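Local coordinates for protein tyrosinase (Aspergillus oryzae, PDB 6JU8) that probably oxidises L-tyrosine and L-dopa to L-dopaquinone with molecular oxygen at a dinuclear copper centre, as expected of a tyrosinase in melanin biosynthesis, at residues A[103-114]-A[372-383]. The protein carries 1 engineered substitution. Sequence-based numbering, arbitrary orientation.
With CU (copper (II) ion), chain D; CU (copper (II) ion), chain C.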
loop_
_atom_site.group_PDB
_atom_site.type_symbol
_atom_site.label_atom_id
_atom_site.label_comp_id
_atom_site.label_asym_id
_atom_site.label_seq_id
_atom_site.Cartn_x
_atom_site.Cartn_y
_atom_site.Cartn_z
ATOM N N PHE A 103 -8.246 -29.237 13.304
ATOM C CA PHE A 103 -7.824 -27.899 12.851
ATOM C C PHE A 103 -6.992 -27.202 13.907
ATOM O O PHE A 103 -5.903 -26.689 13.590
ATOM C CB PHE A 103 -9.074 -27.098 12.443
ATOM C CG PHE A 103 -8.864 -25.604 12.431
ATOM C CD1 PHE A 103 -8.202 -25.006 11.353
ATOM C CD2 PHE A 103 -9.289 -24.808 13.498
ATOM C CE1 PHE A 103 -7.955 -23.648 11.324
ATOM C CE2 PHE A 103 -9.015 -23.443 13.482
ATOM C CZ PHE A 103 -8.326 -22.877 12.416
ATOM N N PRO A 104 -7.378 -27.102 15.176
ATOM C CA PRO A 104 -6.518 -26.351 16.115
ATOM C C PRO A 104 -5.203 -27.042 16.394
ATOM O O PRO A 104 -4.190 -26.365 16.641
ATOM C CB PRO A 104 -7.372 -26.289 17.397
ATOM C CG PRO A 104 -8.785 -26.488 16.907
ATOM C CD PRO A 104 -8.665 -27.508 15.790
ATOM N N THR A 105 -5.194 -28.391 16.421
ATOM C CA THR A 105 -3.948 -29.053 16.839
ATOM C C THR A 105 -2.954 -29.138 15.702
ATOM O O THR A 105 -1.736 -28.961 15.907
ATOM C CB THR A 105 -4.253 -30.437 17.445
ATOM O OG1 THR A 105 -5.128 -31.100 16.529
ATOM C CG2 THR A 105 -4.951 -30.265 18.793
ATOM N N TRP A 106 -3.441 -29.354 14.474
ATOM C CA TRP A 106 -2.498 -29.279 13.335
ATOM C C TRP A 106 -1.823 -27.924 13.332
ATOM O O TRP A 106 -0.594 -27.801 13.189
ATOM C CB TRP A 106 -3.254 -29.561 12.009
ATOM C CG TRP A 106 -2.266 -29.665 10.877
ATOM C CD1 TRP A 106 -1.686 -30.823 10.432
ATOM C CD2 TRP A 106 -1.742 -28.612 10.077
ATOM N NE1 TRP A 106 -0.813 -30.559 9.389
ATOM C CE2 TRP A 106 -0.837 -29.200 9.166
ATOM C CE3 TRP A 106 -1.931 -27.217 10.053
ATOM C CZ2 TRP A 106 -0.127 -28.443 8.229
ATOM C CZ3 TRP A 106 -1.231 -26.475 9.117
ATOM C CH2 TRP A 106 -0.331 -27.083 8.214
ATOM N N HIS A 107 -2.615 -26.845 13.481
ATOM C CA HIS A 107 -2.020 -25.512 13.425
ATOM C C HIS A 107 -1.173 -25.209 14.643
ATOM O O HIS A 107 -0.195 -24.444 14.506
ATOM C CB HIS A 107 -3.117 -24.453 13.221
ATOM C CG HIS A 107 -3.670 -24.470 11.836
ATOM N ND1 HIS A 107 -4.701 -25.300 11.413
ATOM C CD2 HIS A 107 -3.322 -23.768 10.731
ATOM C CE1 HIS A 107 -4.957 -25.080 10.122
ATOM N NE2 HIS A 107 -4.122 -24.159 9.678
ATOM N N ARG A 108 -1.438 -25.801 15.806
ATOM C CA ARG A 108 -0.583 -25.613 16.970
ATOM C C ARG A 108 0.825 -26.074 16.631
ATOM O O ARG A 108 1.810 -25.384 16.946
ATOM C CB ARG A 108 -1.153 -26.379 18.171
ATOM C CG ARG A 108 -0.219 -26.326 19.396
ATOM C CD ARG A 108 -0.945 -26.722 20.685
ATOM N NE ARG A 108 -1.878 -25.685 21.102
ATOM C CZ ARG A 108 -2.803 -25.791 22.036
ATOM N NH1 ARG A 108 -2.977 -26.900 22.750
ATOM N NH2 ARG A 108 -3.596 -24.745 22.280
ATOM N N VAL A 109 0.941 -27.250 15.994
ATOM C CA VAL A 109 2.272 -27.755 15.631
ATOM C C VAL A 109 2.893 -26.888 14.553
ATOM O O VAL A 109 4.102 -26.583 14.591
ATOM C CB VAL A 109 2.190 -29.228 15.187
ATOM C CG1 VAL A 109 3.592 -29.753 14.840
ATOM C CG2 VAL A 109 1.584 -30.148 16.247
ATOM N N TYR A 110 2.114 -26.446 13.567
ATOM C CA TYR A 110 2.646 -25.628 12.464
ATOM C C TYR A 110 3.248 -24.339 12.987
ATOM O O TYR A 110 4.358 -23.962 12.564
ATOM C CB TYR A 110 1.509 -25.331 11.499
ATOM C CG TYR A 110 1.874 -24.809 10.132
ATOM C CD1 TYR A 110 3.043 -25.150 9.473
ATOM C CD2 TYR A 110 0.982 -23.957 9.471
ATOM C CE1 TYR A 110 3.338 -24.672 8.206
ATOM C CE2 TYR A 110 1.238 -23.493 8.185
ATOM C CZ TYR A 110 2.433 -23.837 7.565
ATOM O OH TYR A 110 2.652 -23.352 6.294
ATOM N N VAL A 111 2.537 -23.662 13.895
ATOM C CA VAL A 111 3.054 -22.396 14.445
ATOM C C VAL A 111 4.340 -22.647 15.236
ATOM O O VAL A 111 5.281 -21.851 15.167
ATOM C CB VAL A 111 1.991 -21.733 15.325
ATOM C CG1 VAL A 111 2.563 -20.525 16.092
ATOM C CG2 VAL A 111 0.806 -21.275 14.478
ATOM N N THR A 112 4.407 -23.761 15.961
ATOM C CA THR A 112 5.597 -24.097 16.736
ATOM C C THR A 112 6.772 -24.393 15.811
ATOM O O THR A 112 7.914 -24.015 16.103
ATOM C CB THR A 112 5.310 -25.323 17.613
ATOM O OG1 THR A 112 4.308 -24.963 18.574
ATOM C CG2 THR A 112 6.535 -25.765 18.404
ATOM N N LEU A 113 6.548 -25.046 14.679
ATOM C CA LEU A 113 7.617 -25.255 13.701
ATOM C C LEU A 113 8.212 -23.913 13.279
ATOM O O LEU A 113 9.428 -23.741 13.231
ATOM C CB LEU A 113 7.068 -26.014 12.486
ATOM C CG LEU A 113 7.896 -26.036 11.213
ATOM C CD1 LEU A 113 9.250 -26.716 11.428
ATOM C CD2 LEU A 113 7.154 -26.718 10.066
ATOM N N TYR A 114 7.349 -22.961 12.924
ATOM C CA TYR A 114 7.809 -21.647 12.452
ATOM C C TYR A 114 8.630 -20.958 13.539
ATOM O O TYR A 114 9.711 -20.440 13.272
ATOM C CB TYR A 114 6.605 -20.808 12.116
ATOM C CG TYR A 114 6.767 -19.471 11.448
ATOM C CD1 TYR A 114 7.295 -19.334 10.177
ATOM C CD2 TYR A 114 6.322 -18.318 12.100
ATOM C CE1 TYR A 114 7.422 -18.100 9.556
ATOM C CE2 TYR A 114 6.420 -17.088 11.482
ATOM C CZ TYR A 114 6.971 -16.980 10.223
ATOM O OH TYR A 114 7.040 -15.749 9.624
ATOM N N PHE A 372 -0.103 -14.362 8.423
ATOM C CA PHE A 372 -0.695 -15.683 8.614
ATOM C C PHE A 372 -0.301 -16.250 9.973
ATOM O O PHE A 372 -1.121 -16.770 10.741
ATOM C CB PHE A 372 -0.223 -16.631 7.502
ATOM C CG PHE A 372 -0.662 -18.060 7.704
ATOM C CD1 PHE A 372 0.121 -18.933 8.452
ATOM C CD2 PHE A 372 -1.853 -18.513 7.140
ATOM C CE1 PHE A 372 -0.300 -20.244 8.647
ATOM C CE2 PHE A 372 -2.269 -19.811 7.308
ATOM C CZ PHE A 372 -1.471 -20.667 8.060
ATOM N N TRP A 373 0.990 -16.208 10.276
ATOM C CA TRP A 373 1.526 -16.886 11.446
ATOM C C TRP A 373 1.125 -16.179 12.729
ATOM O O TRP A 373 0.962 -16.808 13.766
ATOM C CB TRP A 373 3.052 -16.916 11.299
ATOM C CG TRP A 373 3.500 -17.441 9.962
ATOM C CD1 TRP A 373 3.807 -16.705 8.845
ATOM C CD2 TRP A 373 3.713 -18.818 9.600
ATOM N NE1 TRP A 373 4.179 -17.537 7.810
ATOM C CE2 TRP A 373 4.138 -18.841 8.260
ATOM C CE3 TRP A 373 3.588 -20.043 10.290
ATOM C CZ2 TRP A 373 4.440 -20.027 7.596
ATOM C CZ3 TRP A 373 3.885 -21.226 9.623
ATOM C CH2 TRP A 373 4.310 -21.216 8.273
ATOM N N LEU A 374 0.988 -14.857 12.643
ATOM C CA LEU A 374 0.559 -14.050 13.799
ATOM C C LEU A 374 -0.910 -14.256 14.103
ATOM O O LEU A 374 -1.301 -14.368 15.271
ATOM C CB LEU A 374 0.860 -12.580 13.503
ATOM C CG LEU A 374 2.288 -12.235 13.092
ATOM C CD1 LEU A 374 2.400 -10.738 12.827
ATOM C CD2 LEU A 374 3.327 -12.686 14.113
ATOM N N HIS A 375 -1.701 -14.371 13.043
ATOM C CA HIS A 375 -3.104 -14.786 13.184
ATOM C C HIS A 375 -3.189 -16.158 13.834
ATOM O O HIS A 375 -3.917 -16.372 14.820
ATOM C CB HIS A 375 -3.746 -14.790 11.791
ATOM C CG HIS A 375 -5.172 -15.220 11.764
ATOM N ND1 HIS A 375 -6.105 -14.795 12.683
ATOM C CD2 HIS A 375 -5.820 -16.008 10.851
ATOM C CE1 HIS A 375 -7.273 -15.338 12.347
ATOM N NE2 HIS A 375 -7.141 -16.079 11.248
ATOM N N HIS A 376 -2.446 -17.139 13.274
ATOM C CA HIS A 376 -2.538 -18.472 13.860
ATOM C C HIS A 376 -1.939 -18.538 15.250
ATOM O O HIS A 376 -2.373 -19.368 16.052
ATOM C CB HIS A 376 -1.900 -19.509 12.911
ATOM C CG HIS A 376 -2.998 -19.997 11.988
ATOM N ND1 HIS A 376 -3.950 -20.884 12.442
ATOM C CD2 HIS A 376 -3.387 -19.618 10.752
ATOM C CE1 HIS A 376 -4.843 -21.079 11.488
ATOM N NE2 HIS A 376 -4.527 -20.313 10.427
ATOM N N CYS A 377 -1.004 -17.666 15.596
ATOM C CA CYS A 377 -0.541 -17.612 16.969
ATOM C C CYS A 377 -1.682 -17.201 17.895
ATOM O O CYS A 377 -1.882 -17.826 18.965
ATOM C CB CYS A 377 0.714 -16.718 17.041
ATOM S SG CYS A 377 1.477 -16.919 18.682
ATOM N N ASN A 378 -2.524 -16.246 17.488
ATOM C CA ASN A 378 -3.691 -15.939 18.316
ATOM C C ASN A 378 -4.740 -17.042 18.281
ATOM O O ASN A 378 -5.400 -17.279 19.300
ATOM C CB ASN A 378 -4.366 -14.611 17.920
ATOM C CG ASN A 378 -5.261 -14.130 19.051
ATOM O OD1 ASN A 378 -4.840 -14.142 20.223
ATOM N ND2 ASN A 378 -6.485 -13.728 18.758
ATOM N N ILE A 379 -4.922 -17.741 17.162
ATOM C CA ILE A 379 -5.861 -18.878 17.168
ATOM C C ILE A 379 -5.379 -19.932 18.157
ATOM O O ILE A 379 -6.196 -20.546 18.867
ATOM C CB ILE A 379 -6.047 -19.415 15.749
ATOM C CG1 ILE A 379 -6.670 -18.342 14.841
ATOM C CG2 ILE A 379 -6.827 -20.726 15.726
ATOM C CD1 ILE A 379 -8.024 -17.839 15.324
ATOM N N ASP A 380 -4.062 -20.127 18.243
ATOM C CA ASP A 380 -3.502 -21.050 19.235
ATOM C C ASP A 380 -3.782 -20.588 20.655
ATOM O O ASP A 380 -4.128 -21.392 21.535
ATOM C CB ASP A 380 -1.981 -21.191 19.013
ATOM C CG ASP A 380 -1.488 -22.377 19.832
ATOM O OD1 ASP A 380 -1.886 -23.503 19.467
ATOM O OD2 ASP A 380 -0.764 -22.181 20.832
ATOM N N ARG A 381 -3.623 -19.289 20.892
ATOM C CA ARG A 381 -3.921 -18.670 22.199
ATOM C C ARG A 381 -5.391 -18.834 22.578
ATOM O O ARG A 381 -5.718 -19.174 23.720
ATOM C CB ARG A 381 -3.498 -17.195 22.115
ATOM C CG ARG A 381 -3.849 -16.402 23.395
ATOM C CD ARG A 381 -3.210 -15.004 23.282
ATOM N NE ARG A 381 -3.741 -14.091 24.282
ATOM C CZ ARG A 381 -4.878 -13.403 24.131
ATOM N NH1 ARG A 381 -5.612 -13.543 23.023
ATOM N NH2 ARG A 381 -5.305 -12.596 25.085
ATOM N N LEU A 382 -6.290 -18.583 21.620
ATOM C CA LEU A 382 -7.718 -18.754 21.889
ATOM C C LEU A 382 -8.028 -20.207 22.231
ATOM O O LEU A 382 -8.823 -20.494 23.123
ATOM C CB LEU A 382 -8.545 -18.320 20.684
ATOM C CG LEU A 382 -8.540 -16.805 20.399
ATOM C CD1 LEU A 382 -9.292 -16.527 19.111
ATOM C CD2 LEU A 382 -9.126 -16.020 21.568
ATOM N N THR A 383 -7.367 -21.132 21.545
ATOM C CA THR A 383 -7.510 -22.555 21.873
ATOM C C THR A 383 -7.039 -22.793 23.304
ATOM O O THR A 383 -7.720 -23.510 24.073
ATOM C CB THR A 383 -6.754 -23.436 20.883
ATOM O OG1 THR A 383 -7.277 -23.203 19.565
ATOM C CG2 THR A 383 -6.997 -24.909 21.195
HETATM CU CU CU D . -5.614 -19.841 8.995
HETATM CU CU CU C . -4.611 -23.601 7.825
HETATM O O HOH W 1 -3.596 -23.659 17.202
HETATM O O HOH W 2 -5.242 -21.780 7.873
#
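His107 and His376 lie against each other as an offset stack, ring centroids 4.2 Å apart and planes at 10°. The other face of the His107 ring carries Trp106, with CE3 over its centre. At its edge, ND1 donates to Phe103 O at 2.8 Å, which fixes the ring's rotation and leaves NE2 for metal. Phe103 CZ meets the edge of the His376 ring.

Trp373 is sandwiched: Tyr114 stacks face to face on its five-membered ring (centroids 3.6 Å, planes at 7°), and Phe372 CD1 lies over the opposite face. CZ3 of the indole lies over the centre of one face of Tyr110, the two rings being obliquely tilted, and CH2 touches Tyr110 CZ. Trp106 CH2 sits on that ring's other face.

His107 NE2 binds one copper at 2.0 Å and His376 NE2 binds the other at 1.9 Å. A water bridges the two metals. His71 and His98 complete the histidine set of the first copper, and His332 and His336 that of the second.

Away from the metals, Arg108 NE forms a salt bridge to Asp380 OD1 at 2.7 Å, meeting the syn lone pair of OD1. The guanidinium and carboxylate planes are nearly perpendicular. A water donates to the same OD1 and to Pro104 O. OD2 of Asp380 is hydrogen-bonded to the hydroxyls of Tyr437 and Tyr439. Between salt bridge and aromatic cluster, Val111 CG2 packs on His376 CB.

Segments 103-114 and 372-383 belong to the type-3 copper core and cross at -128°, their axes approaching to 9.5 Å. Helix 328-340 packs beside Phe103 and Ile379, helix 298-302 touches Pro104 and Thr383, and helix 64-69 meets Leu113 and Tyr114.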